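Local coordinates for protein citrate lyase (PDB 3QLL) that probably acts as a magnesium-dependent lyase of the citrate lyase beta subunit (CitE) type, though its substrate is not firmly established, at residues 50-54 with 72-78; 103-109 with 130-136; 158-164 with 181-187; 175-179 with 216-222. All coordinates share one frame; numbering follows the deposited sequence.

Interaction 1. Residues 50-54 with 72-78; sequences FTPAT and IDLEDSV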
loop_
_atom_site.group_PDB
_atom_site.type_symbol
_atom_site.label_atom_id
_atom_site.label_comp_id
_atom_site.label_asym_id
_atom_site.label_seq_id
_atom_site.Cartn_x
_atom_site.Cartn_y
_atom_site.Cartn_z
ATOM N N PHE A 50 10.649 -26.219 4.663
ATOM C CA PHE A 50 9.712 -27.099 3.966
ATOM C C PHE A 50 10.459 -28.350 3.529
ATOM O O PHE A 50 11.451 -28.260 2.830
ATOM C CB PHE A 50 9.104 -26.418 2.728
ATOM C CG PHE A 50 8.079 -25.372 3.027
ATOM C CD1 PHE A 50 6.782 -25.730 3.390
ATOM C CD2 PHE A 50 8.393 -24.014 2.913
ATOM C CE1 PHE A 50 5.829 -24.762 3.649
ATOM C CE2 PHE A 50 7.430 -23.037 3.165
ATOM C CZ PHE A 50 6.152 -23.415 3.537
ATOM N N THR A 51 9.983 -29.512 3.953
ATOM C CA THR A 51 10.439 -30.751 3.344
ATOM C C THR A 51 9.246 -31.644 2.975
ATOM O O THR A 51 8.345 -31.883 3.791
ATOM C CB THR A 51 11.406 -31.531 4.293
ATOM O OG1 THR A 51 10.820 -31.671 5.596
ATOM C CG2 THR A 51 12.705 -30.772 4.440
ATOM N N PRO A 52 9.254 -32.147 1.733
ATOM C CA PRO A 52 8.187 -32.998 1.204
ATOM C C PRO A 52 8.095 -34.259 2.028
ATOM O O PRO A 52 9.125 -34.736 2.516
ATOM C CB PRO A 52 8.640 -33.302 -0.223
ATOM C CG PRO A 52 10.116 -33.042 -0.223
ATOM C CD PRO A 52 10.318 -31.918 0.746
ATOM N N ALA A 53 6.897 -34.801 2.184
ATOM C CA ALA A 53 6.743 -35.976 3.014
ATOM C C ALA A 53 7.578 -37.078 2.399
ATOM O O ALA A 53 8.234 -37.817 3.120
ATOM C CB ALA A 53 5.287 -36.380 3.140
ATOM N N THR A 54 7.618 -37.136 1.075
ATOM C CA THR A 54 8.453 -38.104 0.345
ATOM C C THR A 54 9.959 -37.874 0.625
ATOM O O THR A 54 10.417 -36.727 0.573
ATOM C CB THR A 54 8.184 -37.982 -1.176
ATOM O OG1 THR A 54 7.976 -36.604 -1.523
ATOM C CG2 THR A 54 6.952 -38.779 -1.561
ATOM N N ILE A 72 6.646 -30.476 7.393
ATOM C CA ILE A 72 6.337 -31.577 6.520
ATOM C C ILE A 72 5.292 -31.141 5.525
ATOM O O ILE A 72 4.197 -30.703 5.914
ATOM C CB ILE A 72 5.819 -32.785 7.319
ATOM C CG1 ILE A 72 6.768 -33.135 8.459
ATOM C CG2 ILE A 72 5.542 -33.975 6.387
ATOM C CD1 ILE A 72 6.177 -34.118 9.407
ATOM N N ASP A 73 5.625 -31.274 4.250
ATOM C CA ASP A 73 4.803 -30.685 3.210
ATOM C C ASP A 73 4.040 -31.742 2.432
ATOM O O ASP A 73 4.641 -32.617 1.820
ATOM C CB ASP A 73 5.669 -29.820 2.280
ATOM C CG ASP A 73 4.849 -29.029 1.282
ATOM O OD1 ASP A 73 3.695 -28.627 1.599
ATOM O OD2 ASP A 73 5.422 -28.709 0.222
ATOM N N LEU A 74 2.717 -31.581 2.388
ATOM C CA LEU A 74 1.851 -32.439 1.592
ATOM C C LEU A 74 1.443 -31.795 0.278
ATOM O O LEU A 74 0.753 -32.420 -0.520
ATOM C CB LEU A 74 0.600 -32.811 2.375
ATOM C CG LEU A 74 0.793 -33.616 3.658
ATOM C CD1 LEU A 74 -0.557 -33.781 4.355
ATOM C CD2 LEU A 74 1.514 -34.974 3.383
ATOM N N GLU A 75 1.822 -30.539 0.061
ATOM C CA GLU A 75 1.263 -29.788 -1.061
ATOM C C GLU A 75 2.176 -29.774 -2.291
ATOM O O GLU A 75 2.391 -30.801 -2.916
ATOM C CB GLU A 75 0.908 -28.355 -0.682
ATOM C CG GLU A 75 -0.067 -27.741 -1.671
ATOM C CD GLU A 75 -0.224 -26.270 -1.447
ATOM O OE1 GLU A 75 0.564 -25.754 -0.637
ATOM O OE2 GLU A 75 -1.135 -25.637 -2.044
ATOM N N ASP A 76 2.744 -28.605 -2.596
ATOM C CA ASP A 76 3.284 -28.320 -3.935
ATOM C C ASP A 76 4.544 -29.096 -4.264
ATOM O O ASP A 76 4.874 -29.278 -5.428
ATOM C CB ASP A 76 3.490 -26.808 -4.156
ATOM C CG ASP A 76 2.241 -26.115 -4.721
ATOM O OD1 ASP A 76 1.392 -26.811 -5.323
ATOM O OD2 ASP A 76 2.094 -24.880 -4.554
ATOM N N SER A 77 5.219 -29.592 -3.238
ATOM C CA SER A 77 6.388 -30.433 -3.457
ATOM C C SER A 77 5.981 -31.889 -3.744
ATOM O O SER A 77 6.719 -32.638 -4.379
ATOM C CB SER A 77 7.307 -30.350 -2.237
ATOM O OG SER A 77 6.652 -30.806 -1.067
ATOM N N VAL A 78 4.797 -32.272 -3.284
ATOM C CA VAL A 78 4.259 -33.611 -3.500
ATOM C C VAL A 78 3.398 -33.648 -4.764
ATOM O O VAL A 78 2.486 -32.838 -4.925
ATOM C CB VAL A 78 3.414 -34.079 -2.301
ATOM C CG1 VAL A 78 2.953 -35.504 -2.523
ATOM C CG2 VAL A 78 4.217 -33.997 -1.030
#
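Thr51 and Pro52 run parallel to Ile72 and Asp73, paired in that order, and Asp73 bonds through both its N and its O to the segment 50-54. Its N donates to Thr51 O at 2.8 Å, and its O accepts from Ala53 N at 3.2 Å. Ile72 CA adds a C-H contact to Thr51 O, 3.4 Å away. Beyond Asp73 the chain leaves the sheet and folds into a type I turn from Glu75 to Val78.

The side chain of Asp73 ties this turn back to the strand. With CG anti to the backbone N (chi1 -172°), OD1 accepts from Glu75 N at 3.1 Å, an Asx turn, and OD2 accepts from Ser77 OG at 2.8 Å. OD1 also has a salt bridge to Arg107, so the carboxylate is gripped at both oxygens. Ser77 OG, held in this way, lies against the Pro52 ring, 3.3 Å from Pro52 CB. The Phe50 ring approaches the same carboxylate obliquely. Elsewhere Ala53 CB touches two branched side chains, Ile72 CG2 and Leu74 CD2, each at 4.0 Å, and helix 83-91 packs against this apolar group.

The two strands belong to the closed eight-stranded parallel barrel, and their C-terminal ends lead into loops, the side on which TIM-barrel enzymes carry their active sites; here Asp73 faces Arg107, a predicted substrate-binding residue.

Interaction 2. Residues 103-109 with 130-136; sequences PLALRIN and PDYLVLP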
loop_
_atom_site.group_PDB
_atom_site.type_symbol
_atom_site.label_atom_id
_atom_site.label_comp_id
_atom_site.label_asym_id
_atom_site.label_seq_id
_atom_site.Cartn_x
_atom_site.Cartn_y
_atom_site.Cartn_z
ATOM N N PRO A 103 9.999 -28.652 17.510
ATOM C CA PRO A 103 8.621 -28.393 17.070
ATOM C C PRO A 103 8.410 -28.731 15.592
ATOM O O PRO A 103 9.316 -28.557 14.764
ATOM C CB PRO A 103 8.454 -26.895 17.318
ATOM C CG PRO A 103 9.816 -26.341 17.179
ATOM C CD PRO A 103 10.760 -27.404 17.694
ATOM N N LEU A 104 7.221 -29.240 15.285
ATOM C CA LEU A 104 6.950 -29.797 13.978
ATOM C C LEU A 104 5.753 -29.108 13.347
ATOM O O LEU A 104 4.745 -28.859 14.013
ATOM C CB LEU A 104 6.671 -31.284 14.119
ATOM C CG LEU A 104 6.565 -32.079 12.826
ATOM C CD1 LEU A 104 7.862 -31.967 12.050
ATOM C CD2 LEU A 104 6.271 -33.522 13.147
ATOM N N ALA A 105 5.851 -28.806 12.061
ATOM C CA ALA A 105 4.739 -28.183 11.342
ATOM C C ALA A 105 4.253 -29.111 10.249
ATOM O O ALA A 105 5.020 -29.942 9.747
ATOM C CB ALA A 105 5.157 -26.821 10.752
ATOM N N LEU A 106 2.972 -29.028 9.921
ATOM C CA LEU A 106 2.462 -29.790 8.783
ATOM C C LEU A 106 1.672 -28.884 7.839
ATOM O O LEU A 106 0.622 -28.393 8.189
ATOM C CB LEU A 106 1.564 -30.933 9.267
ATOM C CG LEU A 106 0.865 -31.785 8.204
ATOM C CD1 LEU A 106 1.816 -32.667 7.360
ATOM C CD2 LEU A 106 -0.210 -32.648 8.857
ATOM N N ARG A 107 2.149 -28.721 6.615
ATOM C CA ARG A 107 1.345 -28.065 5.616
ATOM C C ARG A 107 0.499 -29.066 4.845
ATOM O O ARG A 107 1.011 -29.884 4.045
ATOM C CB ARG A 107 2.202 -27.271 4.647
ATOM C CG ARG A 107 1.341 -26.672 3.549
ATOM C CD ARG A 107 2.089 -25.626 2.762
ATOM N NE ARG A 107 2.982 -26.235 1.772
ATOM C CZ ARG A 107 3.658 -25.538 0.865
ATOM N NH1 ARG A 107 3.617 -24.212 0.863
ATOM N NH2 ARG A 107 4.444 -26.161 0.015
ATOM N N ILE A 108 -0.807 -28.992 5.071
ATOM C CA ILE A 108 -1.741 -29.837 4.335
ATOM C C ILE A 108 -2.066 -29.171 3.032
ATOM O O ILE A 108 -1.695 -28.027 2.788
ATOM C CB ILE A 108 -3.028 -30.065 5.122
ATOM C CG1 ILE A 108 -3.719 -28.730 5.396
ATOM C CG2 ILE A 108 -2.724 -30.744 6.438
ATOM C CD1 ILE A 108 -5.016 -28.853 6.135
ATOM N N ASN A 109 -2.773 -29.888 2.188
ATOM C CA ASN A 109 -3.263 -29.302 0.963
ATOM C C ASN A 109 -4.446 -28.345 1.209
ATOM O O ASN A 109 -5.037 -28.301 2.304
ATOM C CB ASN A 109 -3.653 -30.399 -0.013
ATOM C CG ASN A 109 -2.440 -31.226 -0.458
ATOM O OD1 ASN A 109 -1.808 -30.896 -1.465
ATOM N ND2 ASN A 109 -2.126 -32.311 0.278
ATOM N N PRO A 130 0.233 -32.143 14.477
ATOM C CA PRO A 130 1.492 -31.399 14.563
ATOM C C PRO A 130 1.342 -30.214 15.492
ATOM O O PRO A 130 0.213 -29.854 15.822
ATOM C CB PRO A 130 1.694 -30.894 13.135
ATOM C CG PRO A 130 0.271 -30.684 12.645
ATOM C CD PRO A 130 -0.526 -31.824 13.254
ATOM N N ASP A 131 2.454 -29.632 15.906
ATOM C CA ASP A 131 2.392 -28.421 16.695
ATOM C C ASP A 131 1.823 -27.249 15.900
ATOM O O ASP A 131 1.185 -26.369 16.453
ATOM C CB ASP A 131 3.783 -28.058 17.217
ATOM C CG ASP A 131 4.453 -29.216 17.899
ATOM O OD1 ASP A 131 3.907 -29.676 18.919
ATOM O OD2 ASP A 131 5.482 -29.701 17.384
ATOM N N TYR A 132 2.108 -27.224 14.597
ATOM C CA TYR A 132 1.658 -26.185 13.699
ATOM C C TYR A 132 0.998 -26.806 12.505
ATOM O O TYR A 132 1.578 -27.660 11.847
ATOM C CB TYR A 132 2.815 -25.301 13.236
ATOM C CG TYR A 132 3.451 -24.504 14.328
ATOM C CD1 TYR A 132 2.796 -23.413 14.900
ATOM C CD2 TYR A 132 4.695 -24.863 14.828
ATOM C CE1 TYR A 132 3.392 -22.686 15.909
ATOM C CE2 TYR A 132 5.299 -24.152 15.843
ATOM C CZ TYR A 132 4.645 -23.065 16.381
ATOM O OH TYR A 132 5.263 -22.360 17.384
ATOM N N LEU A 133 -0.227 -26.393 12.227
ATOM C CA LEU A 133 -0.900 -26.789 11.021
ATOM C C LEU A 133 -0.810 -25.631 10.037
ATOM O O LEU A 133 -1.338 -24.562 10.287
ATOM C CB LEU A 133 -2.363 -27.123 11.304
ATOM C CG LEU A 133 -2.975 -27.766 10.060
ATOM C CD1 LEU A 133 -2.141 -28.983 9.650
ATOM C CD2 LEU A 133 -4.425 -28.122 10.242
ATOM N N VAL A 134 -0.122 -25.834 8.924
ATOM C CA VAL A 134 0.106 -24.774 7.950
ATOM C C VAL A 134 -0.903 -24.897 6.804
ATOM O O VAL A 134 -0.960 -25.905 6.123
ATOM C CB VAL A 134 1.569 -24.799 7.395
ATOM C CG1 VAL A 134 1.827 -23.651 6.437
ATOM C CG2 VAL A 134 2.560 -24.758 8.543
ATOM N N LEU A 135 -1.749 -23.884 6.656
ATOM C CA LEU A 135 -2.811 -23.912 5.664
ATOM C C LEU A 135 -2.483 -23.030 4.454
ATOM O O LEU A 135 -2.388 -21.802 4.596
ATOM C CB LEU A 135 -4.124 -23.459 6.295
ATOM C CG LEU A 135 -5.286 -23.476 5.303
ATOM C CD1 LEU A 135 -5.617 -24.944 4.979
ATOM C CD2 LEU A 135 -6.503 -22.675 5.827
ATOM N N PRO A 136 -2.335 -23.635 3.261
ATOM C CA PRO A 136 -2.056 -22.895 2.024
ATOM C C PRO A 136 -3.258 -22.118 1.559
ATOM O O PRO A 136 -4.407 -22.468 1.889
ATOM C CB PRO A 136 -1.758 -24.010 0.994
ATOM C CG PRO A 136 -2.452 -25.151 1.489
ATOM C CD PRO A 136 -2.441 -25.076 3.002
#
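Ala105 beside Tyr132, Leu106 beside Leu133 and Arg107 beside Val134 are the parallel pairs of a beta-alpha-beta crossover, whose helix 114-125 links two adjacent strands of the TIM barrel. The strand axes diverge by 27°. Both backbone polar atoms of Leu106 bond to strand 132-135: its N donates to Tyr132 O at 2.7 Å, and its O accepts from Val134 N at 2.8 Å. A weak bond from Ile108 N to Val134 O continues the pairing.

Ala105, Arg107, Tyr132 and Val134 share one face of the sheet. On it Ala105 CB meets Tyr132 CB at 3.7 Å, and the aliphatic stem of Arg107 crosses Val134 at a slant, with CG 3.5 Å from Val134 O. The chain of Arg107 then bends at chi3 (80°), and its NE pairs with Asp73. Leu106 and Leu133 lie on the other face, where helix 114-125 packs through Leu123. There Leu106 CB rests on Pro130 CG at 3.6 Å, while Ile108 CG2 and Leu133 CD1 meet at 3.7 Å, their side chains crossing at about a right angle. At the start of the strand, Asp131 OD2 takes the Leu104 N-H on its anti lone pair, 2.8 Å from that N.

Interaction 3. Residues 158-164 with 181-187; sequences TRLIGII and PKLAGLI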
loop_
_atom_site.group_PDB
_atom_site.type_symbol
_atom_site.label_atom_id
_atom_site.label_comp_id
_atom_site.label_asym_id
_atom_site.label_seq_id
_atom_site.Cartn_x
_atom_site.Cartn_y
_atom_site.Cartn_z
ATOM N N THR A 158 -2.944 -27.543 19.207
ATOM C CA THR A 158 -2.366 -27.321 17.888
ATOM C C THR A 158 -2.629 -25.896 17.402
ATOM O O THR A 158 -3.774 -25.446 17.348
ATOM C CB THR A 158 -2.931 -28.289 16.865
ATOM O OG1 THR A 158 -2.498 -29.624 17.153
ATOM C CG2 THR A 158 -2.484 -27.870 15.472
ATOM N N ARG A 159 -1.572 -25.211 17.010
ATOM C CA ARG A 159 -1.692 -23.843 16.560
ATOM C C ARG A 159 -1.650 -23.765 15.046
ATOM O O ARG A 159 -1.170 -24.706 14.392
ATOM C CB ARG A 159 -0.614 -22.965 17.204
ATOM C CG ARG A 159 -0.826 -22.793 18.697
ATOM C CD ARG A 159 0.180 -21.809 19.262
ATOM N NE ARG A 159 -0.093 -20.427 18.849
ATOM C CZ ARG A 159 -0.908 -19.605 19.495
ATOM N NH1 ARG A 159 -1.561 -20.046 20.564
ATOM N NH2 ARG A 159 -1.098 -18.356 19.056
ATOM N N LEU A 160 -2.179 -22.663 14.501
ATOM C CA LEU A 160 -2.312 -22.510 13.063
ATOM C C LEU A 160 -1.318 -21.538 12.476
ATOM O O LEU A 160 -0.899 -20.592 13.124
ATOM C CB LEU A 160 -3.732 -22.058 12.691
ATOM C CG LEU A 160 -4.861 -22.905 13.243
ATOM C CD1 LEU A 160 -6.213 -22.391 12.754
ATOM C CD2 LEU A 160 -4.619 -24.344 12.823
ATOM N N ILE A 161 -0.913 -21.806 11.248
ATOM C CA ILE A 161 -0.175 -20.850 10.447
ATOM C C ILE A 161 -0.881 -20.712 9.096
ATOM O O ILE A 161 -1.057 -21.707 8.384
ATOM C CB ILE A 161 1.291 -21.324 10.185
ATOM C CG1 ILE A 161 2.034 -21.557 11.499
ATOM C CG2 ILE A 161 2.026 -20.312 9.320
ATOM C CD1 ILE A 161 2.304 -20.315 12.303
ATOM N N GLY A 162 -1.256 -19.490 8.720
ATOM C CA GLY A 162 -1.893 -19.269 7.431
ATOM C C GLY A 162 -0.870 -18.793 6.401
ATOM O O GLY A 162 0.135 -18.169 6.767
ATOM N N ILE A 163 -1.046 -19.177 5.140
ATOM C CA ILE A 163 -0.194 -18.652 4.067
ATOM C C ILE A 163 -0.988 -17.641 3.243
ATOM O O ILE A 163 -2.031 -17.975 2.667
ATOM C CB ILE A 163 0.342 -19.752 3.140
ATOM C CG1 ILE A 163 1.139 -20.780 3.934
ATOM C CG2 ILE A 163 1.182 -19.152 2.000
ATOM C CD1 ILE A 163 1.719 -21.865 3.058
ATOM N N ILE A 164 -0.452 -16.429 3.132
ATOM C CA ILE A 164 -1.028 -15.411 2.295
ATOM C C ILE A 164 -0.299 -15.444 0.943
ATOM O O ILE A 164 0.818 -14.978 0.820
ATOM C CB ILE A 164 -0.904 -14.032 2.964
ATOM C CG1 ILE A 164 -1.516 -14.099 4.368
ATOM C CG2 ILE A 164 -1.640 -12.931 2.230
ATOM C CD1 ILE A 164 -3.044 -14.245 4.390
ATOM N N PRO A 181 -7.414 -16.790 18.061
ATOM C CA PRO A 181 -6.259 -16.805 18.992
ATOM C C PRO A 181 -5.314 -17.945 18.650
ATOM O O PRO A 181 -4.152 -17.932 19.045
ATOM C CB PRO A 181 -6.899 -17.060 20.358
ATOM C CG PRO A 181 -8.283 -16.554 20.226
ATOM C CD PRO A 181 -8.698 -16.677 18.777
ATOM N N LYS A 182 -5.857 -19.013 18.081
ATOM C CA LYS A 182 -5.013 -20.133 17.698
ATOM C C LYS A 182 -4.024 -19.843 16.559
ATOM O O LYS A 182 -3.048 -20.572 16.394
ATOM C CB LYS A 182 -5.867 -21.348 17.384
ATOM C CG LYS A 182 -6.142 -22.072 18.679
ATOM C CD LYS A 182 -7.226 -23.104 18.585
ATOM C CE LYS A 182 -6.766 -24.315 17.809
ATOM N NZ LYS A 182 -7.547 -25.522 18.184
ATOM N N LEU A 183 -4.274 -18.786 15.790
ATOM C CA LEU A 183 -3.343 -18.348 14.742
ATOM C C LEU A 183 -2.047 -17.873 15.382
ATOM O O LEU A 183 -2.085 -17.064 16.307
ATOM C CB LEU A 183 -3.954 -17.228 13.911
ATOM C CG LEU A 183 -3.077 -16.672 12.795
ATOM C CD1 LEU A 183 -2.815 -17.802 11.834
ATOM C CD2 LEU A 183 -3.764 -15.511 12.098
ATOM N N ALA A 184 -0.920 -18.425 14.948
ATOM C CA ALA A 184 0.370 -18.133 15.577
ATOM C C ALA A 184 1.373 -17.432 14.661
ATOM O O ALA A 184 2.478 -17.150 15.063
ATOM C CB ALA A 184 0.991 -19.434 16.117
ATOM N N GLY A 185 0.953 -17.105 13.449
ATOM C CA GLY A 185 1.827 -16.483 12.477
ATOM C C GLY A 185 1.307 -16.661 11.060
ATOM O O GLY A 185 0.465 -17.523 10.776
ATOM N N LEU A 186 1.793 -15.810 10.166
ATOM C CA LEU A 186 1.459 -15.896 8.754
ATOM C C LEU A 186 2.747 -15.951 7.891
ATOM O O LEU A 186 3.666 -15.145 8.067
ATOM C CB LEU A 186 0.607 -14.705 8.346
ATOM C CG LEU A 186 -0.803 -14.642 8.933
ATOM C CD1 LEU A 186 -1.466 -13.320 8.556
ATOM C CD2 LEU A 186 -1.664 -15.852 8.436
ATOM N N ILE A 187 2.758 -16.849 6.922
ATOM C CA ILE A 187 3.823 -16.944 5.962
ATOM C C ILE A 187 3.402 -16.205 4.664
ATOM O O ILE A 187 2.234 -16.238 4.273
ATOM C CB ILE A 187 4.161 -18.433 5.633
ATOM C CG1 ILE A 187 4.629 -19.163 6.892
ATOM C CG2 ILE A 187 5.219 -18.535 4.556
ATOM C CD1 ILE A 187 4.697 -20.656 6.742
#
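Arg159 reaches strand 183-187 through two torsions: CG stands anti to the carbonyl carbon (chi1 -68°), and a bend at chi3 (71°) swings the guanidinium over the 181-184 backbone. One face of the group then lies over Lys182 O, and Ala184 CB sits at its edge, in plane. Lys182 bends at chi3 as well, laying CE 3.2 Å from Thr158 O.

The backbones pair in parallel. Leu160 N donates to Lys182 O at 3.0 Å, and Leu160 O accepts from Ala184 N. The register then slips by one residue, a beta bulge around Ala184 and Gly185, where the Gly162 N to Gly185 O bond is weak. Pairing tightens again with Ile187 N to Gly162 O and Ile164 N to Ile187 O, each 2.9 Å.

At the phi of Gly185, 159°, a side chain would run into the preceding carbonyl oxygen, which suits glycine. Gly162, lacking a side chain, lets Leu186 CD2 come to 3.6 Å from its CA. On the other face Ile161 CG2 meets Ile187 CD1 at 3.7 Å, the two side chains crossing at about a right angle, and Ile163 lies alongside Ile187.

Five backbone bonds, one of them weak, thus join the two strands among mostly buried, branched apolar side chains, and strand 159-164 runs straight into Glu165, a predicted magnesium ligand.

Interaction 4. Residues 175-179 with 216-222; sequences SIAAA and ACAMNGI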
loop_
_atom_site.group_PDB
_atom_site.type_symbol
_atom_site.label_atom_id
_atom_site.label_comp_id
_atom_site.label_asym_id
_atom_site.label_seq_id
_atom_site.Cartn_x
_atom_site.Cartn_y
_atom_site.Cartn_z
ATOM N N SER A 175 -8.480 -9.170 8.335
ATOM C CA SER A 175 -9.445 -10.031 8.999
ATOM C C SER A 175 -8.903 -11.447 9.268
ATOM O O SER A 175 -9.334 -12.053 10.249
ATOM C CB SER A 175 -10.771 -10.069 8.214
ATOM O OG SER A 175 -10.767 -10.864 7.056
ATOM N N ILE A 176 -8.040 -11.981 8.392
ATOM C CA ILE A 176 -7.358 -13.278 8.600
ATOM C C ILE A 176 -6.442 -13.288 9.838
ATOM O O ILE A 176 -6.396 -14.269 10.581
ATOM C CB ILE A 176 -6.548 -13.679 7.334
ATOM C CG1 ILE A 176 -7.531 -14.021 6.217
ATOM C CG2 ILE A 176 -5.555 -14.825 7.628
ATOM C CD1 ILE A 176 -6.915 -14.085 4.819
ATOM N N ALA A 177 -5.634 -12.235 9.980
ATOM C CA ALA A 177 -4.691 -12.101 11.113
ATOM C C ALA A 177 -5.415 -11.970 12.454
ATOM O O ALA A 177 -4.858 -12.309 13.480
ATOM C CB ALA A 177 -3.744 -10.924 10.901
ATOM N N ALA A 178 -6.689 -11.578 12.411
ATOM C CA ALA A 178 -7.488 -11.389 13.606
ATOM C C ALA A 178 -8.484 -12.560 13.783
ATOM O O ALA A 178 -9.379 -12.517 14.656
ATOM C CB ALA A 178 -8.234 -10.047 13.545
ATOM N N ALA A 179 -8.337 -13.593 12.957
ATOM C CA ALA A 179 -9.402 -14.624 12.844
ATOM C C ALA A 179 -9.645 -15.475 14.097
ATOM O O ALA A 179 -10.754 -15.917 14.329
ATOM C CB ALA A 179 -9.115 -15.546 11.638
ATOM N N ALA A 216 -0.494 -6.348 9.510
ATOM C CA ALA A 216 -1.611 -7.142 9.990
ATOM C C ALA A 216 -1.166 -8.091 11.102
ATOM O O ALA A 216 -1.830 -8.212 12.150
ATOM C CB ALA A 216 -2.261 -7.917 8.820
ATOM N N CYS A 217 0.001 -8.697 10.907
ATOM C CA CYS A 217 0.637 -9.535 11.933
ATOM C C CYS A 217 0.926 -8.790 13.228
ATOM O O CYS A 217 0.508 -9.246 14.320
ATOM C CB CYS A 217 1.938 -10.164 11.378
ATOM S SG CYS A 217 1.491 -11.452 10.098
ATOM N N ALA A 218 1.608 -7.644 13.102
ATOM C CA ALA A 218 2.022 -6.808 14.242
ATOM C C ALA A 218 0.851 -6.337 15.084
ATOM O O ALA A 218 0.931 -6.234 16.303
ATOM C CB ALA A 218 2.833 -5.601 13.743
HETATM N N MSE A 219 -0.243 -6.060 14.397
HETATM C CA MSE A 219 -1.503 -5.643 14.971
HETATM C C MSE A 219 -2.168 -6.753 15.821
HETATM O O MSE A 219 -2.912 -6.494 16.753
HETATM C CB MSE A 219 -2.406 -5.335 13.790
HETATM C CG MSE A 219 -3.840 -5.220 14.131
HETATM SE SE MSE A 219 -4.019 -3.383 14.706
HETATM C CE MSE A 219 -5.067 -2.749 13.220
ATOM N N ASN A 220 -1.878 -7.998 15.487
ATOM C CA ASN A 220 -2.509 -9.129 16.154
ATOM C C ASN A 220 -1.552 -9.920 17.036
ATOM O O ASN A 220 -1.925 -10.966 17.598
ATOM C CB ASN A 220 -3.186 -10.045 15.114
ATOM C CG ASN A 220 -4.440 -9.450 14.584
ATOM O OD1 ASN A 220 -5.444 -9.367 15.288
ATOM N ND2 ASN A 220 -4.379 -8.953 13.355
ATOM N N GLY A 221 -0.335 -9.404 17.185
ATOM C CA GLY A 221 0.629 -9.976 18.092
ATOM C C GLY A 221 1.219 -11.283 17.560
ATOM O O GLY A 221 1.588 -12.167 18.343
ATOM N N ILE A 222 1.302 -11.436 16.236
ATOM C CA ILE A 222 1.916 -12.645 15.660
ATOM C C ILE A 222 3.070 -12.303 14.712
ATOM O O ILE A 222 3.066 -11.255 14.059
ATOM C CB ILE A 222 0.851 -13.529 14.885
ATOM C CG1 ILE A 222 0.309 -12.780 13.658
ATOM C CG2 ILE A 222 -0.294 -14.003 15.824
ATOM C CD1 ILE A 222 -0.868 -13.458 12.983
#
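The carboxamide of Asn220 lies along the end of helix 173-177, its two arms meeting successive alanines. ND2 comes 3.2 Å from Ala177 CB, while OD1 lies 3.4 Å from Ala178 CB. CG stands anti to its own carbonyl carbon (chi1 -74°), which lets the amide turn back along its own helix. There ND2 donates to Ala216 O at 2.9 Å, tilted somewhat from the carbonyl plane, and this bond fixes the rotation of the amide. Ala177 O approaches the amide carbon, Asn220 CG, at 3.1 Å; it is 3.4 Å from Asn220 ND2, but the angle is too poor for a hydrogen bond.

Ala177 is the small residue at the centre of the contact. Its CB points at helix 203-220, meeting Ala216 CB at 3.9 Å and Ala216 O at 3.5 Å, with Ile222 CD1 at its margin. Two small residues face to face allow the helices to come close here. Ile222 is brought in by a Schellman motif, in which Gly221 takes a positive phi of 74° and Ile222 N bonds back to Cys217 O. Asn220 N is a second donor to that oxygen, reaching it from the opposite face of its plane.

Both helices lie on strand 183-188, where Leu186 touches Ile176, Ala177 and Cys217, and Leu183 touches Ile222. Helix 141-150 packs against Ile176 and Ala179, and Ala218 and Met219, a selenomethionine, meet a second subunit.

Overall arrangement
Interactions 1, 2 and 3 follow one another round the same eight-stranded parallel barrel. Ile72 N to Ala105 O (2.9 Å) links interactions 1 and 2, and Leu135 N to Ile161 O (2.9 Å) links 2 and 3. The Asp73-Arg107 salt bridge also joins 1 to 2, at the predicted substrate site; Ile163 CD1 of interaction 3 packs 3.7 Å from Arg107 NH1. Nearby stands Glu165, predicted to bind magnesium, with the nearest side-chain atoms of Glu165 and Pro136 about 3 Å apart. Interaction 4 belongs to the outer helical layer, touching interaction 3 through Leu183 and Leu186; its centre is about 26 Å from that of interaction 1, across the chain's centre.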